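Side-chain contacts in adenylosuccinate lyase (Francisella tularensis subsp. tularensis SCHU S4, PDB 4EEI), which probably catalyses two fumarate-releasing steps of purine biosynthesis, splitting adenylosuccinate to AMP and cleaving the succinylaminoimidazole carboxamide ribotide (SAICAR) intermediate of the IMP pathway: residues 20-25 / 103-108; 63-66 / 70-73. One frame throughout, in Å; residues are numbered along the deposited sequence.

Contact 1: 20-25 / 103-108; sequences YAKMLE and SLQIRD
Lys22 and Leu104 carry this contact, with Glu25 adding a smaller share. The lysine's hydrocarbon does the touching: its CD lies 3.8 Å from Leu104 CB and 3.9 Å from Leu104 CD1, so the chain runs obliquely across the leucine. Nearer the backbone, Lys22 CG brushes Gln105 CG at 4.2 Å. Bends along the lysine chain (chi2 -65°) keep CD on the leucine while NZ turns to polar partners. One is Asn18 OD1, a turn earlier on the same helix; the other is water 1, 2.9 Å from Lys22 NZ, which passes a hydrogen bond on to Asp108 OD2. Segments 20-25 and 103-108, on helix 16-33 and the long helix 94-131, have axes that approach to 10.0 Å, with 120° between their N-to-C directions. As in other members of the fumarase/aspartase superfamily, N-terminal helices here pack against a long helix of the central bundle. Glu25 reaches over with CG anti to the backbone N (chi1 -179°) and an extended chain, setting its OE1 3.8 Å from Leu104 CD1. Its carboxylate is tied to the Arg107 guanidinium by water: one molecule links OE2 to NH2, and another links OE1 to NH1. Arg107 forms a salt bridge to its neighbour, NH1 to Asp108 OD1 at 3.1 Å, the acceptor near the guanidinium plane. Gln105 turns its amide NE2 to Ile13 O.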
loop_
_atom_site.group_PDB
_atom_site.type_symbol
_atom_site.label_atom_id
_atom_site.label_comp_id
_atom_site.label_asym_id
_atom_site.label_seq_id
_atom_site.Cartn_x
_atom_site.Cartn_y
_atom_site.Cartn_z
ATOM N N TYR B 20 -0.207 -30.957 5.559
ATOM C CA TYR B 20 -0.359 -31.941 6.634
ATOM C C TYR B 20 0.883 -32.810 6.809
ATOM O O TYR B 20 1.199 -33.220 7.922
ATOM C CB TYR B 20 -1.587 -32.828 6.389
ATOM C CG TYR B 20 -2.888 -32.057 6.349
ATOM C CD1 TYR B 20 -3.175 -31.082 7.300
ATOM C CD2 TYR B 20 -3.819 -32.293 5.352
ATOM C CE1 TYR B 20 -4.363 -30.369 7.253
ATOM C CE2 TYR B 20 -4.999 -31.592 5.298
ATOM C CZ TYR B 20 -5.270 -30.632 6.242
ATOM O OH TYR B 20 -6.459 -29.941 6.171
ATOM N N ALA B 21 1.587 -33.105 5.718
ATOM C CA ALA B 21 2.814 -33.898 5.835
ATOM C C ALA B 21 3.861 -33.145 6.670
ATOM O O ALA B 21 4.593 -33.742 7.464
ATOM C CB ALA B 21 3.360 -34.272 4.471
ATOM N N LYS B 22 3.930 -31.830 6.497
ATOM C CA LYS B 22 4.868 -31.040 7.293
ATOM C C LYS B 22 4.410 -30.942 8.742
ATOM O O LYS B 22 5.234 -30.997 9.662
ATOM C CB LYS B 22 5.087 -29.657 6.663
ATOM C CG LYS B 22 5.801 -29.711 5.294
ATOM C CD LYS B 22 7.228 -30.243 5.420
ATOM C CE LYS B 22 7.375 -31.671 4.912
ATOM N NZ LYS B 22 7.357 -31.787 3.421
ATOM N N MET B 23 3.100 -30.822 8.955
ATOM C CA MET B 23 2.563 -30.847 10.317
ATOM C C MET B 23 2.918 -32.157 11.015
ATOM O O MET B 23 3.281 -32.174 12.199
ATOM C CB MET B 23 1.047 -30.644 10.306
ATOM C CG MET B 23 0.627 -29.194 10.066
ATOM S SD MET B 23 -1.172 -29.034 10.044
ATOM C CE MET B 23 -1.344 -27.279 9.654
ATOM N N LEU B 24 2.836 -33.249 10.271
ATOM C CA LEU B 24 3.171 -34.558 10.822
ATOM C C LEU B 24 4.646 -34.636 11.205
ATOM O O LEU B 24 4.990 -35.169 12.262
ATOM C CB LEU B 24 2.815 -35.670 9.833
ATOM C CG LEU B 24 3.154 -37.076 10.345
ATOM C CD1 LEU B 24 2.368 -37.406 11.615
ATOM C CD2 LEU B 24 2.890 -38.125 9.270
ATOM N N GLU B 25 5.516 -34.107 10.349
ATOM C CA GLU B 25 6.951 -34.118 10.623
ATOM C C GLU B 25 7.266 -33.333 11.898
ATOM O O GLU B 25 8.085 -33.757 12.721
ATOM C CB GLU B 25 7.735 -33.539 9.436
ATOM C CG GLU B 25 9.247 -33.551 9.656
ATOM C CD GLU B 25 10.037 -32.908 8.518
ATOM O OE1 GLU B 25 9.453 -32.648 7.442
ATOM O OE2 GLU B 25 11.249 -32.660 8.709
ATOM N N SER B 103 7.089 -22.901 8.582
ATOM C CA SER B 103 8.487 -22.565 8.315
ATOM C C SER B 103 9.116 -23.553 7.357
ATOM O O SER B 103 9.960 -23.175 6.545
ATOM C CB SER B 103 9.305 -22.515 9.602
ATOM O OG SER B 103 8.911 -21.410 10.387
ATOM N N LEU B 104 8.725 -24.822 7.467
ATOM C CA LEU B 104 9.255 -25.844 6.571
ATOM C C LEU B 104 8.757 -25.620 5.137
ATOM O O LEU B 104 9.516 -25.783 4.179
ATOM C CB LEU B 104 8.893 -27.251 7.057
ATOM C CG LEU B 104 9.250 -27.648 8.494
ATOM C CD1 LEU B 104 8.901 -29.102 8.752
ATOM C CD2 LEU B 104 10.723 -27.403 8.786
ATOM N N GLN B 105 7.489 -25.246 4.987
ATOM C CA GLN B 105 6.960 -24.915 3.662
ATOM C C GLN B 105 7.655 -23.691 3.078
ATOM O O GLN B 105 7.991 -23.670 1.893
ATOM C CB GLN B 105 5.451 -24.660 3.728
ATOM C CG GLN B 105 4.621 -25.906 3.967
ATOM C CD GLN B 105 3.168 -25.573 4.198
ATOM O OE1 GLN B 105 2.811 -24.996 5.227
ATOM N NE2 GLN B 105 2.321 -25.900 3.223
ATOM N N ILE B 106 7.860 -22.669 3.901
ATOM C CA ILE B 106 8.534 -21.463 3.428
ATOM C C ILE B 106 9.983 -21.783 3.032
ATOM O O ILE B 106 10.489 -21.304 2.022
ATOM C CB ILE B 106 8.495 -20.337 4.482
ATOM C CG1 ILE B 106 7.053 -19.864 4.706
ATOM C CG2 ILE B 106 9.353 -19.169 4.035
ATOM C CD1 ILE B 106 6.899 -18.878 5.896
ATOM N N ARG B 107 10.643 -22.612 3.829
ATOM C CA ARG B 107 12.015 -23.010 3.543
ATOM C C ARG B 107 12.130 -23.696 2.189
ATOM O O ARG B 107 13.024 -23.391 1.382
ATOM C CB ARG B 107 12.504 -23.937 4.664
ATOM C CG ARG B 107 13.832 -24.604 4.427
ATOM C CD ARG B 107 13.603 -26.093 4.304
ATOM N NE ARG B 107 13.799 -26.814 5.548
ATOM C CZ ARG B 107 13.186 -27.954 5.861
ATOM N NH1 ARG B 107 12.299 -28.499 5.040
ATOM N NH2 ARG B 107 13.442 -28.535 7.018
ATOM N N ASP B 108 11.221 -24.621 1.920
ATOM C CA ASP B 108 11.301 -25.354 0.670
ATOM C C ASP B 108 10.929 -24.476 -0.521
ATOM O O ASP B 108 11.438 -24.661 -1.629
ATOM C CB ASP B 108 10.451 -26.622 0.750
ATOM C CG ASP B 108 10.994 -27.612 1.773
ATOM O OD1 ASP B 108 12.216 -27.567 2.048
ATOM O OD2 ASP B 108 10.201 -28.424 2.301
HETATM O O HOH W 1 10.018 -30.821 2.997
HETATM O O HOH W 2 13.032 -30.665 8.207
HETATM O O HOH W 3 11.126 -31.466 5.709
#

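Contact 2: 63-66 / 70-73; sequences KVTK and IAFC. With AMP (adenosine monophosphate), chain O.
Thr65 meets Ile70 with its methyl and Ala71 with its hydroxyl oxygen, with no ring, carboxylate or amide side chain between them; the only aromatic side chain of the two segments, Phe72, takes no part and carries its ring to helix 16-33, touching Met23, Leu24 and Glu27. Two methyls make the first touch, Thr65 CG2 to Ile70 CG2 at 3.9 Å, as the two side chains lie alongside, pointing opposite ways. The second is Thr65 OG1 against Ala71 CB, also 3.9 Å. A chi1 of 69° turns OG1 to Ala71 and leaves CG2 for Ile70. The hydroxyl has a polar partner as well, a hydrogen bond with His67 O inside the turn. Two successive helices are joined by a short turn: helix 55-65 stops, Lys66 leaves helical geometry with a positive phi of 63°, and helix 68-77 begins at Asp68. Val58, Ile61 and Glu62 of the first helix pack on Ala71. With the helix ended before it, the carbonyl of Lys66 is turned to the nucleotide. Both ribose hydroxyls of AMP donate to Lys66 O, O3' at 3.1 Å and O2' at a very short 2.4 Å whose exact length is doubtful. Around the same AMP, Ser306, Gln212 and Arg310 of this chain are joined by Arg4, Tyr5 and Asn276 of the second subunit, placing the turn at a site shared between subunits.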
loop_
_atom_site.group_PDB
_atom_site.type_symbol
_atom_site.label_atom_id
_atom_site.label_comp_id
_atom_site.label_asym_id
_atom_site.label_seq_id
_atom_site.Cartn_x
_atom_site.Cartn_y
_atom_site.Cartn_z
ATOM N N LYS B 63 -15.520 -30.731 9.558
ATOM C CA LYS B 63 -16.931 -30.348 9.550
ATOM C C LYS B 63 -17.566 -30.425 10.936
ATOM O O LYS B 63 -18.453 -29.635 11.263
ATOM C CB LYS B 63 -17.720 -31.207 8.564
ATOM C CG LYS B 63 -17.657 -30.692 7.142
ATOM C CD LYS B 63 -18.462 -31.579 6.201
ATOM C CE LYS B 63 -18.525 -30.979 4.800
ATOM N NZ LYS B 63 -19.392 -31.772 3.869
ATOM N N VAL B 64 -17.108 -31.379 11.743
ATOM C CA VAL B 64 -17.600 -31.541 13.106
ATOM C C VAL B 64 -16.842 -30.638 14.075
ATOM O O VAL B 64 -17.443 -29.884 14.840
ATOM C CB VAL B 64 -17.432 -32.990 13.595
ATOM C CG1 VAL B 64 -18.219 -33.210 14.876
ATOM C CG2 VAL B 64 -17.880 -33.969 12.526
ATOM N N THR B 65 -15.517 -30.722 14.035
ATOM C CA THR B 65 -14.678 -30.078 15.042
ATOM C C THR B 65 -14.655 -28.549 14.967
ATOM O O THR B 65 -14.502 -27.885 15.995
ATOM C CB THR B 65 -13.225 -30.612 14.994
ATOM O OG1 THR B 65 -12.585 -30.182 13.786
ATOM C CG2 THR B 65 -13.208 -32.144 15.063
ATOM N N LYS B 66 -14.796 -28.004 13.758
ATOM C CA LYS B 66 -14.626 -26.565 13.500
ATOM C C LYS B 66 -13.199 -26.119 13.809
ATOM O O LYS B 66 -12.943 -24.932 14.043
ATOM C CB LYS B 66 -15.603 -25.714 14.317
ATOM C CG LYS B 66 -17.041 -26.183 14.272
ATOM C CD LYS B 66 -17.608 -26.023 12.881
ATOM C CE LYS B 66 -19.081 -26.399 12.840
ATOM N NZ LYS B 66 -19.726 -25.884 11.600
ATOM N N ILE B 70 -7.276 -30.135 15.366
ATOM C CA ILE B 70 -7.962 -31.251 16.013
ATOM C C ILE B 70 -8.338 -32.290 14.962
ATOM O O ILE B 70 -8.174 -33.489 15.174
ATOM C CB ILE B 70 -9.232 -30.794 16.756
ATOM C CG1 ILE B 70 -8.883 -29.806 17.873
ATOM C CG2 ILE B 70 -9.988 -31.990 17.316
ATOM C CD1 ILE B 70 -10.094 -29.291 18.649
ATOM N N ALA B 71 -8.832 -31.816 13.820
ATOM C CA ALA B 71 -9.186 -32.700 12.710
ATOM C C ALA B 71 -7.977 -33.476 12.190
ATOM O O ALA B 71 -8.051 -34.686 11.981
ATOM C CB ALA B 71 -9.833 -31.914 11.590
ATOM N N PHE B 72 -6.871 -32.768 11.969
ATOM C CA PHE B 72 -5.628 -33.399 11.536
ATOM C C PHE B 72 -5.117 -34.435 12.542
ATOM O O PHE B 72 -4.781 -35.560 12.167
ATOM C CB PHE B 72 -4.551 -32.340 11.287
ATOM C CG PHE B 72 -3.148 -32.892 11.275
ATOM C CD1 PHE B 72 -2.675 -33.585 10.173
ATOM C CD2 PHE B 72 -2.305 -32.714 12.369
ATOM C CE1 PHE B 72 -1.389 -34.095 10.155
ATOM C CE2 PHE B 72 -1.014 -33.219 12.358
ATOM C CZ PHE B 72 -0.557 -33.909 11.248
ATOM N N CYS B 73 -5.045 -34.052 13.814
ATOM C CA CYS B 73 -4.587 -34.981 14.851
ATOM C C CYS B 73 -5.464 -36.225 14.919
ATOM O O CYS B 73 -4.969 -37.356 15.015
ATOM C CB CYS B 73 -4.549 -34.292 16.213
ATOM S SG CYS B 73 -3.287 -33.012 16.337
HETATM P P AMP O . -9.141 -19.707 9.409
HETATM O O1P AMP O . -10.064 -20.049 8.268
HETATM O O2P AMP O . -9.467 -18.412 10.107
HETATM O O3P AMP O . -7.678 -19.897 9.102
HETATM O "O5'" AMP O . -9.451 -20.835 10.514
HETATM C "C5'" AMP O . -8.609 -20.987 11.656
HETATM C "C4'" AMP O . -8.811 -22.373 12.257
HETATM O "O4'" AMP O . -7.974 -22.539 13.404
HETATM C "C3'" AMP O . -10.247 -22.570 12.718
HETATM O "O3'" AMP O . -10.713 -23.836 12.250
HETATM C "C2'" AMP O . -10.178 -22.585 14.228
HETATM O "O2'" AMP O . -11.103 -23.525 14.776
HETATM C "C1'" AMP O . -8.747 -23.000 14.514
HETATM N N9 AMP O . -8.264 -22.406 15.784
HETATM C C8 AMP O . -9.029 -21.832 16.728
HETATM N N7 AMP O . -8.276 -21.395 17.766
HETATM C C5 AMP O . -6.995 -21.696 17.489
HETATM C C6 AMP O . -5.688 -21.516 18.160
HETATM N N6 AMP O . -5.602 -20.910 19.367
HETATM N N1 AMP O . -4.590 -21.977 17.524
HETATM C C2 AMP O . -4.665 -22.582 16.324
HETATM N N3 AMP O . -5.816 -22.777 15.659
HETATM C C4 AMP O . -6.994 -22.365 16.181
#

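How the contacts relate
Contact 1 lies nearer the middle of the chain, its centre about 22 Å from the chain's centre, and that of contact 2 about 38 Å out, where the turn borders AMP. They have no helix in common but meet through Phe72: its CZ is 3.8 Å from Met23 CB, and its CE1 is 3.5 Å from Tyr20 O. Helix 16-33 packs on both helix 94-131 and helix 68-77, which follow each other in the chain. Both contacts are partly buried. The chemistry differs: contact 1 joins helices far apart in sequence by aliphatic packing edged with water-bridged charges, whereas contact 2 joins successive helices by methyl packing, and there the backbone carbonyl of Lys66 binds AMP.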